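BauA (Acinetobacter baumannii, PDB 6HCP) probably serves as a TonB-dependent outer-membrane transporter that takes up iron as ferric preacinetobactin. Local coordinates at residues A[248-260]-A[273-285]. Sequence-based numbering, arbitrary orientation.
With EDO (1,2-ethanediol), chain Z; EDO (1,2-ethanediol), chain D; EDO (1,2-ethanediol), chain B; EDO (1,2-ethanediol), chain J.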
ATOM      1  N   LEU A 248      29.051   4.211 -15.704  1.00 27.48           N
ATOM      2  CA  LEU A 248      29.353   4.000 -14.308  1.00 29.66           C
ATOM      3  C   LEU A 248      28.128   3.341 -13.662  1.00 27.75           C
ATOM      4  O   LEU A 248      27.000   3.717 -13.979  1.00 26.29           O
ATOM      5  CB  LEU A 248      29.642   5.345 -13.637  1.00 34.24           C
ATOM      6  CG  LEU A 248      29.629   5.325 -12.112  1.00 36.98           C
ATOM      7  CD1 LEU A 248      30.908   4.708 -11.578  1.00 45.03           C
ATOM      8  CD2 LEU A 248      29.452   6.725 -11.542  1.00 43.33           C
ATOM      9  N   ASP A 249      28.387   2.348 -12.815  1.00 27.01           N
ATOM     10  CA  ASP A 249      27.375   1.697 -11.980  1.00 29.43           C
ATOM     11  C   ASP A 249      27.956   1.630 -10.571  1.00 31.17           C
ATOM     12  O   ASP A 249      29.094   1.168 -10.376  1.00 31.41           O
ATOM     13  CB  ASP A 249      27.010   0.315 -12.539  1.00 31.06           C
ATOM     14  CG  ASP A 249      26.017  -0.470 -11.685  1.00 34.09           C
ATOM     15  OD1 ASP A 249      24.810  -0.262 -11.871  1.00 36.85           O
ATOM     16  OD2 ASP A 249      26.458  -1.107 -10.720  1.00 47.30           O
ATOM     17  N   HIS A 250      27.213   2.169  -9.598  0.50 27.00           N
ATOM     18  CA  HIS A 250      27.677   2.244  -8.227  0.50 29.07           C
ATOM     19  C   HIS A 250      26.508   1.973  -7.278  0.50 30.80           C
ATOM     20  O   HIS A 250      25.482   2.629  -7.375  0.50 31.38           O
ATOM     21  CB  HIS A 250      28.313   3.614  -7.944  0.50 31.52           C
ATOM     22  CG  HIS A 250      28.841   3.752  -6.556  0.50 31.59           C
ATOM     23  ND1 HIS A 250      30.193   3.748  -6.276  0.50 38.35           N
ATOM     24  CD2 HIS A 250      28.210   3.837  -5.365  0.50 35.46           C
ATOM     25  CE1 HIS A 250      30.373   3.870  -4.976  0.50 38.19           C
ATOM     26  NE2 HIS A 250      29.169   3.934  -4.394  0.50 36.39           N
ATOM     27  N   VAL A 251      26.701   1.035  -6.348  1.00 24.60           N
ATOM     28  CA  VAL A 251      25.698   0.739  -5.326  1.00 24.53           C
ATOM     29  C   VAL A 251      26.378   0.842  -3.965  1.00 27.09           C
ATOM     30  O   VAL A 251      27.383   0.204  -3.711  1.00 27.80           O
ATOM     31  CB  VAL A 251      25.045  -0.645  -5.486  1.00 26.10           C
ATOM     32  CG1 VAL A 251      23.964  -0.870  -4.429  1.00 25.49           C
ATOM     33  CG2 VAL A 251      24.493  -0.849  -6.884  1.00 28.04           C
ATOM     34  N   ASP A 252      25.832   1.707  -3.107  1.00 24.90           N
ATOM     35  CA  ASP A 252      26.138   1.720  -1.682  1.00 25.47           C
ATOM     36  C   ASP A 252      25.073   0.874  -0.981  1.00 27.87           C
ATOM     37  O   ASP A 252      23.907   0.974  -1.316  1.00 26.89           O
ATOM     38  CB  ASP A 252      26.147   3.151  -1.130  1.00 34.35           C
ATOM     39  CG  ASP A 252      27.331   4.000  -1.582  1.00 41.00           C
ATOM     40  OD1 ASP A 252      28.441   3.463  -1.661  1.00 45.48           O
ATOM     41  OD2 ASP A 252      27.117   5.181  -1.911  1.00 55.64           O
ATOM     42  N   GLY A 253      25.499   0.005  -0.065  1.00 27.25           N
ATOM     43  CA  GLY A 253      24.629  -1.002   0.499  1.00 24.59           C
ATOM     44  C   GLY A 253      24.348  -2.108  -0.503  1.00 26.81           C
ATOM     45  O   GLY A 253      23.191  -2.517  -0.717  1.00 27.93           O
ATOM     46  N   VAL A 254      25.411  -2.585  -1.142  1.00 28.65           N
ATOM     47  CA  VAL A 254      25.306  -3.647  -2.145  1.00 27.41           C
ATOM     48  C   VAL A 254      24.849  -4.947  -1.463  1.00 25.80           C
ATOM     49  O   VAL A 254      25.254  -5.266  -0.324  1.00 26.04           O
ATOM     50  CB  VAL A 254      26.648  -3.834  -2.883  1.00 26.67           C
ATOM     51  CG1 VAL A 254      27.764  -4.230  -1.940  1.00 25.62           C
ATOM     52  CG2 VAL A 254      26.540  -4.855  -4.011  1.00 28.14           C
ATOM     53  N   THR A 255      24.028  -5.732  -2.165  0.50 26.09           N
ATOM     54  CA  THR A 255      23.543  -6.999  -1.622  0.50 25.28           C
ATOM     55  C   THR A 255      24.415  -8.154  -2.149  0.50 24.51           C
ATOM     56  O   THR A 255      24.601  -8.316  -3.364  0.50 27.89           O
ATOM     57  CB  THR A 255      22.034  -7.161  -1.865  0.50 27.74           C
ATOM     58  OG1 THR A 255      21.630  -8.309  -1.121  0.50 27.34           O
ATOM     59  CG2 THR A 255      21.661  -7.312  -3.323  0.50 26.01           C
ATOM     60  N   ARG A 256      24.997  -8.897  -1.201  1.00 24.93           N
ATOM     61  CA  ARG A 256      25.938 -10.005  -1.458  1.00 26.92           C
ATOM     62  C   ARG A 256      25.235 -11.354  -1.282  1.00 27.48           C
ATOM     63  O   ARG A 256      25.654 -12.375  -1.855  1.00 25.85           O
ATOM     64  CB  ARG A 256      27.148  -9.883  -0.526  1.00 26.13           C
ATOM     65  CG  ARG A 256      28.188 -10.990  -0.678  1.00 30.27           C
ATOM     66  CD  ARG A 256      28.813 -10.948  -2.065  1.00 34.10           C
ATOM     67  NE  ARG A 256      29.965 -11.829  -2.219  1.00 40.25           N
ATOM     68  CZ  ARG A 256      30.829 -11.782  -3.240  1.00 56.35           C
ATOM     69  NH1 ARG A 256      30.737 -10.847  -4.183  1.00 42.05           N
ATOM     70  NH2 ARG A 256      31.869 -12.596  -3.236  1.00 53.87           N
ATOM     71  N   GLY A 257      24.212 -11.388  -0.419  1.00 27.14           N
ATOM     72  CA  GLY A 257      23.518 -12.624  -0.060  1.00 27.81           C
ATOM     73  C   GLY A 257      24.182 -13.390   1.073  1.00 24.50           C
ATOM     74  O   GLY A 257      25.232 -13.009   1.602  1.00 26.74           O
ATOM     75  N   VAL A 258      23.514 -14.464   1.487  1.00 22.06           N
ATOM     76  CA  VAL A 258      23.864 -15.183   2.685  1.00 24.28           C
ATOM     77  C   VAL A 258      23.841 -16.688   2.393  1.00 23.86           C
ATOM     78  O   VAL A 258      23.084 -17.181   1.548  1.00 24.27           O
ATOM     79  CB  VAL A 258      22.934 -14.803   3.852  1.00 26.42           C
ATOM     80  CG1 VAL A 258      23.012 -13.308   4.139  1.00 26.51           C
ATOM     81  CG2 VAL A 258      21.497 -15.229   3.593  1.00 28.94           C
ATOM     82  N   ASN A 259      24.576 -17.410   3.222  1.00 23.58           N
ATOM     83  CA  ASN A 259      24.696 -18.872   3.169  1.00 24.34           C
ATOM     84  C   ASN A 259      23.889 -19.511   4.297  1.00 26.37           C
ATOM     85  O   ASN A 259      23.757 -18.955   5.380  1.00 26.95           O
ATOM     86  CB  ASN A 259      26.169 -19.291   3.204  1.00 25.32           C
ATOM     87  CG  ASN A 259      26.899 -18.907   1.932  1.00 29.95           C
ATOM     88  OD1 ASN A 259      26.265 -18.678   0.904  1.00 26.40           O
ATOM     89  ND2 ASN A 259      28.195 -18.649   2.030  1.00 27.06           N
ATOM     90  N   VAL A 260      23.411 -20.731   4.031  1.00 24.54           N
ATOM     91  CA  VAL A 260      22.661 -21.518   4.961  1.00 26.87           C
ATOM     92  C   VAL A 260      23.264 -22.931   4.982  1.00 32.59           C
ATOM     93  O   VAL A 260      23.907 -23.362   4.018  1.00 30.84           O
ATOM     94  CB  VAL A 260      21.161 -21.544   4.614  1.00 25.40           C
ATOM     95  CG1 VAL A 260      20.507 -20.209   4.919  1.00 28.31           C
ATOM     96  CG2 VAL A 260      20.895 -21.926   3.159  1.00 28.68           C
ATOM     97  N   ASP A 273      12.419  -5.127   2.241  1.00 27.43           N
ATOM     98  CA  ASP A 273      13.328  -3.997   2.067  1.00 27.62           C
ATOM     99  C   ASP A 273      14.547  -4.101   3.000  1.00 26.68           C
ATOM    100  O   ASP A 273      15.350  -3.204   3.047  1.00 28.89           O
ATOM    101  CB  ASP A 273      12.626  -2.639   2.230  1.00 31.40           C
ATOM    102  CG  ASP A 273      11.917  -2.449   3.563  1.00 38.02           C
ATOM    103  OD1 ASP A 273      11.953  -3.369   4.393  1.00 40.15           O
ATOM    104  OD2 ASP A 273      11.290  -1.389   3.747  1.00 45.36           O
ATOM    105  N   THR A 274      14.747  -5.252   3.639  1.00 27.29           N
ATOM    106  CA  THR A 274      15.880  -5.488   4.518  1.00 25.69           C
ATOM    107  C   THR A 274      17.157  -5.636   3.670  1.00 27.41           C
ATOM    108  O   THR A 274      17.174  -6.403   2.740  1.00 27.49           O
ATOM    109  CB  THR A 274      15.648  -6.747   5.359  1.00 28.72           C
ATOM    110  OG1 THR A 274      14.414  -6.645   6.076  1.00 28.47           O
ATOM    111  CG2 THR A 274      16.772  -7.054   6.318  1.00 28.47           C
ATOM    112  N   LEU A 275      18.259  -5.054   4.143  1.00 23.82           N
ATOM    113  CA  LEU A 275      19.578  -5.276   3.574  1.00 25.71           C
ATOM    114  C   LEU A 275      20.361  -6.182   4.527  1.00 29.48           C
ATOM    115  O   LEU A 275      20.604  -5.827   5.665  1.00 26.13           O
ATOM    116  CB  LEU A 275      20.293  -3.938   3.396  1.00 26.19           C
ATOM    117  CG  LEU A 275      21.701  -4.058   2.829  1.00 30.66           C
ATOM    118  CD1 LEU A 275      21.675  -4.685   1.439  1.00 29.90           C
ATOM    119  CD2 LEU A 275      22.396  -2.711   2.813  1.00 30.05           C
ATOM    120  N   LEU A 276      20.745  -7.361   4.045  1.00 24.23           N
ATOM    121  CA  LEU A 276      21.413  -8.368   4.889  1.00 26.34           C
ATOM    122  C   LEU A 276      22.936  -8.371   4.694  1.00 28.25           C
ATOM    123  O   LEU A 276      23.628  -9.288   5.131  1.00 32.44           O
ATOM    124  CB  LEU A 276      20.818  -9.738   4.572  1.00 25.97           C
ATOM    125  CG  LEU A 276      19.384  -9.947   5.046  1.00 29.14           C
ATOM    126  CD1 LEU A 276      18.921 -11.350   4.730  1.00 30.76           C
ATOM    127  CD2 LEU A 276      19.253  -9.672   6.550  1.00 30.35           C
ATOM    128  N   SER A 277      23.448  -7.321   4.062  1.00 26.69           N
ATOM    129  CA  SER A 277      24.873  -7.109   3.901  1.00 26.42           C
ATOM    130  C   SER A 277      25.229  -5.775   4.548  1.00 27.61           C
ATOM    131  O   SER A 277      24.346  -4.946   4.766  1.00 26.72           O
ATOM    132  CB  SER A 277      25.245  -7.135   2.403  1.00 29.01           C
ATOM    133  OG  SER A 277      24.844  -8.356   1.780  1.00 28.56           O
ATOM    134  N   PRO A 278      26.524  -5.482   4.782  1.00 30.28           N
ATOM    135  CA  PRO A 278      26.912  -4.242   5.455  1.00 29.65           C
ATOM    136  C   PRO A 278      26.341  -2.983   4.791  1.00 30.47           C
ATOM    137  O   PRO A 278      26.459  -2.798   3.585  1.00 28.74           O
ATOM    138  CB  PRO A 278      28.449  -4.260   5.393  1.00 31.43           C
ATOM    139  CG  PRO A 278      28.815  -5.727   5.303  1.00 29.92           C
ATOM    140  CD  PRO A 278      27.661  -6.393   4.586  1.00 31.60           C
ATOM    141  N   ASP A 279      25.784  -2.076   5.615  1.00 29.10           N
ATOM    142  CA  ASP A 279      25.251  -0.816   5.136  1.00 30.37           C
ATOM    143  C   ASP A 279      26.373   0.003   4.496  1.00 28.61           C
ATOM    144  O   ASP A 279      26.126   0.695   3.517  1.00 35.50           O
ATOM    145  CB  ASP A 279      24.484  -0.029   6.222  1.00 35.48           C
ATOM    146  CG  ASP A 279      25.143   0.049   7.593  1.00 50.37           C
ATOM    147  OD1 ASP A 279      26.391  -0.054   7.651  1.00 45.86           O
ATOM    148  OD2 ASP A 279      24.404   0.236   8.604  1.00 55.61           O
ATOM    149  N   TRP A 280      27.613  -0.188   4.957  1.00 27.70           N
ATOM    150  CA  TRP A 280      28.756   0.560   4.414  1.00 32.57           C
ATOM    151  C   TRP A 280      29.337  -0.096   3.151  1.00 36.10           C
ATOM    152  O   TRP A 280      30.204   0.493   2.509  1.00 30.84           O
ATOM    153  CB  TRP A 280      29.837   0.744   5.479  1.00 31.70           C
ATOM    154  CG  TRP A 280      30.287  -0.505   6.168  1.00 29.10           C
ATOM    155  CD1 TRP A 280      30.011  -0.867   7.458  1.00 29.76           C
ATOM    156  CD2 TRP A 280      31.173  -1.520   5.651  1.00 27.57           C
ATOM    157  NE1 TRP A 280      30.633  -2.046   7.759  1.00 31.65           N
ATOM    158  CE2 TRP A 280      31.375  -2.455   6.682  1.00 28.70           C
ATOM    159  CE3 TRP A 280      31.855  -1.698   4.440  1.00 30.37           C
ATOM    160  CZ2 TRP A 280      32.180  -3.578   6.525  1.00 32.84           C
ATOM    161  CZ3 TRP A 280      32.637  -2.814   4.280  1.00 28.74           C
ATOM    162  CH2 TRP A 280      32.815  -3.732   5.312  1.00 29.40           C
ATOM    163  N   GLY A 281      28.886  -1.310   2.817  1.00 31.12           N
ATOM    164  CA  GLY A 281      29.460  -2.056   1.669  1.00 30.45           C
ATOM    165  C   GLY A 281      29.139  -1.369   0.357  1.00 30.66           C
ATOM    166  O   GLY A 281      28.066  -0.769   0.213  1.00 32.56           O
ATOM    167  N   SER A 282      30.070  -1.401  -0.601  1.00 26.24           N
ATOM    168  CA  SER A 282      29.807  -0.755  -1.862  1.00 25.20           C
ATOM    169  C   SER A 282      30.498  -1.498  -3.006  1.00 26.67           C
ATOM    170  O   SER A 282      31.523  -2.197  -2.822  1.00 25.91           O
ATOM    171  CB  SER A 282      30.181   0.700  -1.852  1.00 32.35           C
ATOM    172  OG  SER A 282      31.563   0.855  -1.686  1.00 32.98           O
ATOM    173  N   VAL A 283      29.933  -1.299  -4.189  1.00 25.31           N
ATOM    174  CA  VAL A 283      30.486  -1.815  -5.414  1.00 26.43           C
ATOM    175  C   VAL A 283      30.470  -0.676  -6.418  1.00 25.97           C
ATOM    176  O   VAL A 283      29.516   0.125  -6.471  1.00 28.43           O
ATOM    177  CB  VAL A 283      29.703  -3.038  -5.937  1.00 26.21           C
ATOM    178  CG1 VAL A 283      28.300  -2.653  -6.385  1.00 26.93           C
ATOM    179  CG2 VAL A 283      30.458  -3.730  -7.081  1.00 25.51           C
ATOM    180  N   GLU A 284      31.492  -0.643  -7.269  1.00 23.52           N
ATOM    181  CA  GLU A 284      31.533   0.329  -8.361  1.00 27.46           C
ATOM    182  C   GLU A 284      32.143  -0.345  -9.582  1.00 30.59           C
ATOM    183  O   GLU A 284      33.200  -0.980  -9.450  1.00 30.87           O
ATOM    184  CB  GLU A 284      32.378   1.541  -7.963  1.00 35.84           C
ATOM    185  CG  GLU A 284      32.622   2.501  -9.103  1.00 41.37           C
ATOM    186  CD  GLU A 284      33.681   3.550  -8.787  1.00 60.70           C
ATOM    187  OE1 GLU A 284      34.896   3.202  -8.721  1.00 54.89           O
ATOM    188  OE2 GLU A 284      33.285   4.699  -8.547  1.00 60.83           O
ATOM    189  N   THR A 285      31.477  -0.202 -10.732  1.00 28.67           N
ATOM    190  CA  THR A 285      32.029  -0.668 -12.006  1.00 31.27           C
ATOM    191  C   THR A 285      32.032   0.496 -12.991  1.00 30.80           C
ATOM    192  O   THR A 285      31.023   1.165 -13.187  1.00 32.99           O
ATOM    193  CB  THR A 285      31.267  -1.877 -12.561  1.00 34.15           C
ATOM    194  OG1 THR A 285      31.131  -2.855 -11.532  1.00 38.09           O
ATOM    195  CG2 THR A 285      31.976  -2.543 -13.719  1.00 38.14           C
TER
HETATM  196  C1  EDO Z 823      28.693  -3.516 -10.332  1.00 32.69           C
HETATM  197  O1  EDO Z 823      28.813  -2.124  -9.957  1.00 49.30           O
HETATM  198  C2  EDO Z 823      27.768  -3.654 -11.505  1.00 44.80           C
HETATM  199  O2  EDO Z 823      28.411  -3.153 -12.692  1.00 55.23           O
HETATM  200  C1  EDO D 801      33.820   0.423  -4.324  1.00 35.11           C
HETATM  201  O1  EDO D 801      32.837   1.384  -3.961  1.00 38.25           O
HETATM  202  C2  EDO D 801      34.659  -0.002  -3.152  1.00 38.75           C
HETATM  203  O2  EDO D 801      35.380   1.131  -2.646  1.00 46.66           O
HETATM  204  C1  EDO B 825      16.888  -3.355   6.968  1.00 60.96           C
HETATM  205  O1  EDO B 825      18.177  -3.174   6.400  1.00 35.17           O
HETATM  206  C2  EDO B 825      17.135  -3.272   8.455  1.00 62.14           C
HETATM  207  O2  EDO B 825      18.539  -3.541   8.535  1.00 54.45           O
HETATM  208  C1  EDO J 807      33.172 -11.063  -8.351  1.00 47.72           C
HETATM  209  O1  EDO J 807      33.781 -12.354  -8.283  1.00 50.00           O
HETATM  210  C2  EDO J 807      32.232 -10.934  -7.165  1.00 44.60           C
HETATM  211  O2  EDO J 807      32.574  -9.814  -6.338  1.00 59.11           O
HETATM  212  O   HOH W   1      26.957  -4.239   1.370  1.00 25.35           O
HETATM  213  O   HOH W   2      22.513  -9.711   1.269  1.00 29.21           O
HETATM  214  O   HOH W   3      26.182 -10.533   2.584  1.00 27.83           O
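Asp249 and Thr285 trade two backbone hydrogen bonds, Thr285 N to Asp249 O being 2.8 Å, and Val251 and Val283 repeat the exchange two residues on. Where strand 248-252 ends, Gly281 O accepts a hydrogen bond from Gly253 N (2.7 Å) and a weak one from Val254 N; the positive phi of Gly253 (73°) suits glycine. In the loops Ser277 does the bonding: its OG, anti to the carbonyl carbon (chi1 -57°), accepts a nearly straight hydrogen bond from Arg256 N (3.0 Å, 165°). Two waters also bind this small hydroxyl and tie it to Gly257, while a third links Val254 O to Pro278 O. The strands are antiparallel neighbours in the TonB-dependent receptor β-barrel, joined by a long loop that includes a type I turn, Pro278 to Gly281. On one face, His250 NE2 donates to Asp252 OD1 (2.9 Å), which lies close to the ring plane, whereas NE2 approaches from above the carboxylate plane. In this conformer the bond orients the imidazole, with Val283 O over one ring face, toward its rim, and Glu284 CB 3.5 Å from ND1. On the other face β-branched Val251 and Val283 suit the extended backbone, Val251 CB meeting Val283 CG1. Val254, from the loop just after the strand, packs onto Val283 at about a right angle, CG2 to CG1 3.7 Å, beside Tyr315 and Tyr317. Asp249 there salt-bridges Arg129. Farther along, Leu275 lays CD1 against Gly253 O.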